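Local coordinates for putative Oleoyl-[acyl-carrier protein] thioesterase (Lactobacillus plantarum, PDB 2OWN), which probably hydrolyses the thioester of oleoyl-acyl carrier protein, releasing the free fatty acid, as in acyl-ACP thioesterases of the double hot-dog fold, at residues B[49-54]-B[136-141]; B[67-72]-B[147-152]; B[235-240]-B[249-254]. All blocks are in the same frame, centred on the assembly; numbering follows the deposited sequence.

Contact 1: residues B[49-54]-B[136-141]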
# COMPACT_ATOMS: atom_id res chain seq x y z
N LEU B 49 -11.39 23.29 4.96
CA LEU B 49 -11.37 24.75 4.63
C LEU B 49 -12.04 25.10 3.27
O LEU B 49 -12.15 26.29 2.95
CB LEU B 49 -9.92 25.27 4.61
CG LEU B 49 -9.13 25.19 5.92
CD1 LEU B 49 -7.63 25.42 5.68
CD2 LEU B 49 -9.69 26.16 6.95
N GLY B 50 -12.50 24.10 2.50
CA GLY B 50 -13.11 24.28 1.19
C GLY B 50 -12.17 24.09 0.00
O GLY B 50 -12.65 23.97 -1.12
N LEU B 51 -10.85 24.02 0.24
CA LEU B 51 -9.81 23.85 -0.81
C LEU B 51 -9.67 22.39 -1.30
O LEU B 51 -8.63 21.74 -1.10
CB LEU B 51 -8.45 24.41 -0.31
CG LEU B 51 -8.38 25.88 0.11
CD1 LEU B 51 -7.07 26.17 0.83
CD2 LEU B 51 -8.57 26.79 -1.09
N THR B 52 -10.72 21.88 -1.96
CA THR B 52 -10.73 20.51 -2.50
C THR B 52 -9.91 20.45 -3.80
O THR B 52 -9.51 21.48 -4.35
CB THR B 52 -12.17 20.01 -2.79
OG1 THR B 52 -12.81 20.88 -3.73
CG2 THR B 52 -12.99 19.98 -1.50
N THR B 53 -9.65 19.22 -4.27
CA THR B 53 -8.92 18.99 -5.54
C THR B 53 -9.69 19.52 -6.78
O THR B 53 -9.05 19.94 -7.75
CB THR B 53 -8.55 17.51 -5.75
OG1 THR B 53 -9.74 16.71 -5.67
CG2 THR B 53 -7.56 17.04 -4.68
N GLU B 54 -11.03 19.53 -6.72
CA GLU B 54 -11.89 20.03 -7.81
C GLU B 54 -11.81 21.56 -7.97
O GLU B 54 -11.58 22.04 -9.09
CB GLU B 54 -13.36 19.62 -7.62
N ALA B 136 -4.63 31.53 1.54
CA ALA B 136 -5.27 32.33 2.65
C ALA B 136 -6.01 31.52 3.74
O ALA B 136 -5.79 31.81 4.93
CB ALA B 136 -6.20 33.43 2.09
N PRO B 137 -6.89 30.54 3.37
CA PRO B 137 -7.59 29.67 4.36
C PRO B 137 -6.67 28.92 5.36
O PRO B 137 -7.11 28.64 6.47
CB PRO B 137 -8.37 28.69 3.47
CG PRO B 137 -8.62 29.43 2.24
CD PRO B 137 -7.36 30.21 2.01
N TYR B 138 -5.43 28.61 4.96
CA TYR B 138 -4.43 27.97 5.85
C TYR B 138 -3.82 28.98 6.87
O TYR B 138 -3.18 28.53 7.83
CB TYR B 138 -3.26 27.33 5.08
CG TYR B 138 -3.65 26.37 3.97
CD1 TYR B 138 -4.44 25.22 4.24
CD2 TYR B 138 -3.17 26.56 2.65
CE1 TYR B 138 -4.80 24.31 3.18
CE2 TYR B 138 -3.51 25.65 1.60
CZ TYR B 138 -4.31 24.53 1.88
OH TYR B 138 -4.62 23.68 0.85
N GLN B 139 -4.00 30.29 6.64
CA GLN B 139 -3.48 31.41 7.46
C GLN B 139 -1.92 31.45 7.40
O GLN B 139 -1.26 31.79 8.38
CB GLN B 139 -4.06 31.38 8.89
CG GLN B 139 -5.60 31.42 8.93
CD GLN B 139 -6.20 31.48 10.34
OE1 GLN B 139 -5.50 31.54 11.35
NE2 GLN B 139 -7.53 31.45 10.40
N SER B 140 -1.38 31.19 6.20
CA SER B 140 0.07 31.15 5.94
C SER B 140 0.64 32.56 5.87
O SER B 140 0.00 33.43 5.26
CB SER B 140 0.36 30.44 4.60
OG SER B 140 -0.25 29.17 4.52
N GLU B 141 1.81 32.80 6.49
CA GLU B 141 2.44 34.14 6.47
C GLU B 141 3.16 34.38 5.13
O GLU B 141 3.75 33.45 4.57
CB GLU B 141 3.39 34.42 7.65
CG GLU B 141 4.67 33.58 7.79
CD GLU B 141 5.64 34.12 8.86
OE1 GLU B 141 5.32 35.05 9.64
OE2 GLU B 141 6.78 33.60 8.91
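L49 and L51 meet P137 and Y138 because all three branched or aromatic side chains adopt the same first torsion: CG lies beside the backbone N and opposite the carbonyl carbon in L49 (chi1 -62°), L51 (chi1 -58°) and Y138 (chi1 -52°). The two leucines thus reach across to the short 3-10 turn 136-138. The CD1 methyl of L51 settles over one face of the phenol, displaced toward its rim, at 3.8 Å from the centroid of the Y138 ring, a CH-pi contact. Its nearest ring atom is CZ of Y138, 3.4 Å from L51 CD1. L49 comes in obliquely, its CD1 3.5 Å from Y138 CD1, while L49 CB rests 3.9 Å from P137 CB. Proline suits this place by offering a rigid apolar ring; its CG also sits 3.9 Å from L51 CD1. G50 makes the turn between the leucines: with no side chain, it takes the positive phi that closes a Schellman motif without strain against the carbonyl O of L49. The tyrosine hydroxyl is satisfied by a hydrogen bond to S46 OG, and R98 makes a cation-pi contact with its ring. The contact therefore fastens the loop between strands 127-128 and 141-142 to the C-terminal end of the central hot-dog helix 31-48, just where the chain turns into helix 53-58.

Contact 2: residues B[67-72]-B[147-152]. With SO4 (sulfate ion), chain O.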
# COMPACT_ATOMS: atom_id res chain seq x y z
N GLN B 67 10.17 19.47 -2.97
CA GLN B 67 11.12 19.05 -1.93
C GLN B 67 10.51 18.50 -0.63
O GLN B 67 9.41 18.91 -0.26
CB GLN B 67 11.96 20.26 -1.50
CG GLN B 67 12.55 21.13 -2.63
CD GLN B 67 13.48 22.23 -2.15
OE1 GLN B 67 13.88 22.29 -0.98
NE2 GLN B 67 13.84 23.11 -3.07
N TYR B 68 11.25 17.59 0.02
CA TYR B 68 10.94 17.02 1.36
C TYR B 68 12.25 16.87 2.18
O TYR B 68 13.27 16.47 1.62
CB TYR B 68 10.28 15.63 1.39
CG TYR B 68 8.82 15.53 1.07
CD1 TYR B 68 7.85 16.08 1.95
CD2 TYR B 68 8.37 14.77 -0.02
CE1 TYR B 68 6.45 15.95 1.68
CE2 TYR B 68 6.97 14.62 -0.30
CZ TYR B 68 6.02 15.22 0.56
OH TYR B 68 4.66 15.09 0.29
N ALA B 69 12.17 17.21 3.46
CA ALA B 69 13.25 17.03 4.46
C ALA B 69 12.50 16.34 5.62
O ALA B 69 11.56 16.93 6.14
CB ALA B 69 13.85 18.33 4.90
N ILE B 70 12.90 15.12 5.97
CA ILE B 70 12.24 14.30 7.01
C ILE B 70 13.24 13.99 8.12
O ILE B 70 14.31 13.47 7.81
CB ILE B 70 11.69 12.96 6.43
CG1 ILE B 70 10.87 13.18 5.14
CG2 ILE B 70 10.87 12.19 7.48
CD1 ILE B 70 10.40 11.91 4.48
N ASP B 71 12.91 14.34 9.37
CA ASP B 71 13.71 14.09 10.57
C ASP B 71 12.96 12.98 11.29
O ASP B 71 11.87 13.23 11.80
CB ASP B 71 13.82 15.38 11.42
CG ASP B 71 14.65 15.22 12.71
OD1 ASP B 71 15.32 14.19 12.93
OD2 ASP B 71 14.64 16.17 13.51
N ILE B 72 13.54 11.77 11.35
CA ILE B 72 12.91 10.59 11.98
C ILE B 72 13.55 10.21 13.33
O ILE B 72 14.72 9.85 13.37
CB ILE B 72 12.93 9.36 11.00
CG1 ILE B 72 12.25 9.71 9.67
CG2 ILE B 72 12.25 8.13 11.64
CD1 ILE B 72 12.29 8.63 8.64
N PRO B 147 13.78 29.62 4.21
CA PRO B 147 15.12 28.96 4.28
C PRO B 147 15.25 27.70 3.38
O PRO B 147 14.26 26.96 3.21
CB PRO B 147 15.26 28.61 5.77
CG PRO B 147 14.49 29.67 6.44
CD PRO B 147 13.27 29.84 5.58
N ARG B 148 16.47 27.49 2.85
CA ARG B 148 16.74 26.38 1.94
C ARG B 148 16.77 25.08 2.75
O ARG B 148 17.43 25.00 3.79
CB ARG B 148 18.06 26.58 1.17
CG ARG B 148 18.13 25.81 -0.15
CD ARG B 148 19.49 25.94 -0.85
NE ARG B 148 20.51 25.02 -0.34
CZ ARG B 148 21.81 24.99 -0.71
NH1 ARG B 148 22.32 25.84 -1.62
NH2 ARG B 148 22.61 24.08 -0.14
N LEU B 149 16.02 24.06 2.29
CA LEU B 149 15.98 22.75 2.99
C LEU B 149 17.31 21.99 2.76
O LEU B 149 18.03 22.32 1.80
CB LEU B 149 14.78 21.87 2.54
CG LEU B 149 13.34 22.23 2.95
CD1 LEU B 149 12.89 23.63 2.54
CD2 LEU B 149 12.40 21.17 2.38
N PRO B 150 17.66 21.00 3.64
CA PRO B 150 18.90 20.22 3.43
C PRO B 150 18.88 19.49 2.07
O PRO B 150 17.93 18.77 1.79
CB PRO B 150 18.90 19.23 4.61
CG PRO B 150 18.04 19.84 5.61
CD PRO B 150 16.97 20.56 4.87
N ARG B 151 19.87 19.79 1.22
CA ARG B 151 19.96 19.19 -0.11
C ARG B 151 20.45 17.74 -0.07
O ARG B 151 21.29 17.42 0.78
CB ARG B 151 20.92 19.95 -1.06
CG ARG B 151 20.41 21.23 -1.66
CD ARG B 151 21.50 21.82 -2.55
NE ARG B 151 21.05 22.96 -3.37
CZ ARG B 151 21.85 23.69 -4.17
NH1 ARG B 151 23.17 23.45 -4.31
NH2 ARG B 151 21.30 24.69 -4.88
N PRO B 152 19.92 16.88 -0.99
CA PRO B 152 20.50 15.54 -1.09
C PRO B 152 21.90 15.62 -1.75
O PRO B 152 22.24 16.65 -2.38
CB PRO B 152 19.52 14.77 -1.99
CG PRO B 152 18.35 15.62 -2.15
CD PRO B 152 18.78 17.02 -1.91
S SO4 O . 17.17 24.35 -3.67
O1 SO4 O . 17.91 23.75 -2.57
O2 SO4 O . 16.88 23.32 -4.66
O3 SO4 O . 15.93 24.91 -3.14
O4 SO4 O . 17.94 25.43 -4.27
O HOH W 1 14.98 24.64 -0.56
O HOH W 2 15.38 18.19 2.18
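A69 and Q67, alternate residues on one side of strand 61-72, receive L149 and P150 of an irregular, proline-rich segment. The tight part is mostly apolar. The small A69 leaves room for the loop to come close, with its CB 3.8 Å from P150 CD and 4.1 Å from L149 CD2. The leucine also lies against the amide oxygen of the glutamine, L149 CB being 3.7 Å from Q67 OE1.

The polar side is looser and bridged by solvent and an ion. Q67, extended beyond CG (chi2 -175°), sends its amide out to a sulfate, probably from the crystallisation liquor; NE2 of Q67 donates to sulfate O3 at 2.8 Å. The guanidinium of R151 approaches the same ion edge-on, its bonds from NE and NH2 long and weak. One water accepts from L149 N at 3.1 Å and is hydrogen-bonded to Q67 OE1 and sulfate O3, though with further acceptors nearby its protons cannot all be assigned. A second water joins the strand to the loop, 2.8 Å from Y68 O and 2.6 Å from P150 O.

Y68 points the other way, into the core against I35 and V39 of helix 31-48. The loop before strand 162-167 thus runs over the outer side of the curved sheet, where strand 61-72 pairs with strand 109-121 and with strand 200-209 of the C-terminal hot-dog unit, and L149 also packs on I116.

Contact 3: residues B[235-240]-B[249-254]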
# COMPACT_ATOMS: atom_id res chain seq x y z
N THR B 235 25.14 6.35 5.25
CA THR B 235 24.40 7.21 4.31
C THR B 235 24.14 6.47 3.01
O THR B 235 25.02 5.73 2.55
CB THR B 235 25.21 8.48 3.99
OG1 THR B 235 25.63 9.09 5.22
CG2 THR B 235 24.38 9.50 3.16
N THR B 236 22.93 6.60 2.45
CA THR B 236 22.60 6.03 1.13
C THR B 236 22.20 7.21 0.22
O THR B 236 21.39 8.04 0.63
CB THR B 236 21.57 4.89 1.13
OG1 THR B 236 20.28 5.38 1.50
CG2 THR B 236 22.02 3.75 2.07
N SER B 237 22.81 7.29 -0.96
CA SER B 237 22.58 8.31 -1.99
C SER B 237 21.83 7.59 -3.09
O SER B 237 22.34 6.60 -3.61
CB SER B 237 23.91 8.86 -2.50
OG SER B 237 23.73 9.80 -3.55
N HIS B 238 20.65 8.09 -3.45
CA HIS B 238 19.76 7.49 -4.45
C HIS B 238 19.42 8.43 -5.60
O HIS B 238 19.40 9.65 -5.42
CB HIS B 238 18.42 7.10 -3.80
CG HIS B 238 18.53 6.17 -2.63
ND1 HIS B 238 18.17 4.85 -2.70
CD2 HIS B 238 18.94 6.39 -1.36
CE1 HIS B 238 18.36 4.28 -1.52
NE2 HIS B 238 18.83 5.19 -0.69
N LEU B 239 19.12 7.82 -6.76
CA LEU B 239 18.70 8.51 -7.99
C LEU B 239 17.68 7.65 -8.75
O LEU B 239 17.94 6.46 -8.98
CB LEU B 239 19.89 8.82 -8.91
CG LEU B 239 19.64 9.46 -10.30
CD1 LEU B 239 18.89 10.79 -10.19
CD2 LEU B 239 20.93 9.66 -11.07
N ILE B 240 16.53 8.24 -9.09
CA ILE B 240 15.49 7.61 -9.91
C ILE B 240 15.52 8.40 -11.22
O ILE B 240 15.43 9.64 -11.20
CB ILE B 240 14.07 7.67 -9.30
CG1 ILE B 240 14.02 7.05 -7.89
CG2 ILE B 240 13.05 6.96 -10.21
CD1 ILE B 240 14.35 5.57 -7.81
N GLU B 249 15.99 12.66 -6.77
CA GLU B 249 17.31 12.52 -6.08
C GLU B 249 17.02 12.48 -4.58
O GLU B 249 16.32 13.37 -4.08
CB GLU B 249 18.32 13.61 -6.43
CG GLU B 249 19.06 13.37 -7.75
CD GLU B 249 20.18 14.37 -7.98
OE1 GLU B 249 19.90 15.59 -7.95
OE2 GLU B 249 21.32 13.93 -8.24
N VAL B 250 17.55 11.46 -3.90
CA VAL B 250 17.33 11.23 -2.46
C VAL B 250 18.58 10.81 -1.68
O VAL B 250 19.39 10.02 -2.19
CB VAL B 250 16.18 10.17 -2.24
CG1 VAL B 250 15.98 9.75 -0.76
CG2 VAL B 250 14.86 10.67 -2.83
N THR B 251 18.74 11.36 -0.48
CA THR B 251 19.82 11.01 0.45
C THR B 251 19.14 10.60 1.77
O THR B 251 18.32 11.35 2.29
CB THR B 251 20.85 12.11 0.62
OG1 THR B 251 21.50 12.30 -0.65
CG2 THR B 251 21.90 11.71 1.65
N ILE B 252 19.48 9.41 2.27
CA ILE B 252 18.92 8.86 3.51
C ILE B 252 20.04 8.60 4.51
O ILE B 252 21.07 8.03 4.14
CB ILE B 252 18.11 7.54 3.28
CG1 ILE B 252 17.01 7.73 2.23
CG2 ILE B 252 17.49 7.03 4.60
CD1 ILE B 252 16.25 6.45 1.90
N GLN B 253 19.83 9.03 5.76
CA GLN B 253 20.74 8.80 6.88
C GLN B 253 20.09 7.67 7.69
O GLN B 253 18.88 7.74 8.00
CB GLN B 253 20.95 10.07 7.71
CG GLN B 253 21.42 11.31 6.89
CD GLN B 253 22.77 11.14 6.18
OE1 GLN B 253 23.54 10.22 6.47
NE2 GLN B 253 23.07 12.05 5.27
N TRP B 254 20.88 6.64 7.99
CA TRP B 254 20.44 5.45 8.74
C TRP B 254 21.27 5.20 9.97
O TRP B 254 22.44 5.53 9.96
CB TRP B 254 20.62 4.20 7.88
CG TRP B 254 19.94 4.17 6.58
CD1 TRP B 254 20.39 4.72 5.42
CD2 TRP B 254 18.72 3.49 6.25
NE1 TRP B 254 19.52 4.45 4.40
CE2 TRP B 254 18.47 3.72 4.87
CE3 TRP B 254 17.79 2.73 7.00
CZ2 TRP B 254 17.34 3.19 4.19
CZ3 TRP B 254 16.65 2.20 6.34
CH2 TRP B 254 16.44 2.44 4.93
O HOH W 3 21.66 11.50 -3.25
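T236 and I252 form an antiparallel hydrogen-bonded pair: T236 N donates to I252 O and I252 N to T236 O, both 2.9 Å and nearly straight. The next hydrogen-bonded pair, H238 with V250, repeats the pattern less symmetrically. H238 N reaches V250 O at 2.6 Å, close to the line of the carbonyl, whereas V250 N meets H238 O at 3.0 Å from above the carbonyl plane.

Side chains satisfy one another as well. T236 OG1, set between its backbone N and carbonyl carbon (chi1 68°), accepts from W254 NE1 at 3.1 Å, with the hydroxyl almost exactly in the indole plane and the N-H...O angle 169°. The same oxygen is hydrogen-bonded to H238 NE2 at 2.6 Å, a pair in which either atom could donate. The short threonine side chain suits this place by setting one oxygen where both rings can reach it. I252 CG2 lies over one face of the W254 indole, offset toward its rim.

On the opposite face T235 OG1 donates to a lone pair of Q253 OE1 at 2.7 Å, the glutamine folding back at chi2 (-61°) to meet it. A water linked to S237 OG and T251 OG1 gives V250 O a second donor at 2.9 Å. T251 OG1 also forms a hydrogen bond with the backbone N of I153, and E249 OE2 with that of F155.

This hairpin lies between strands 218-227 and 200-209 in the C-terminal hot-dog unit. L188 of helix 184-191 packs on H238 and V250, while P152 and F155, in the loop before strand 162-167, touch the face of S237 and T251.

From the N terminus, the chain passes through the end of helix 31-48 into 49-54, and contact 1 closes a long loop when 136-141 returns to it. Strand 61-72, next in the chain after helix 53-58, lies within that loop, but its partner 147-152 comes after 136-141, so contact 2 crosses contact 1 rather than nesting inside it. Contact 3 follows in series as a local hairpin closure. Contact 1 belongs to the N-terminal unit and contact 3 to the C-terminal one, their centres about 32 Å apart on opposite sides of the chain's centre. Contact 2 lies next to contact 3, with P152 packing on T251 and E249, and does not touch contact 1.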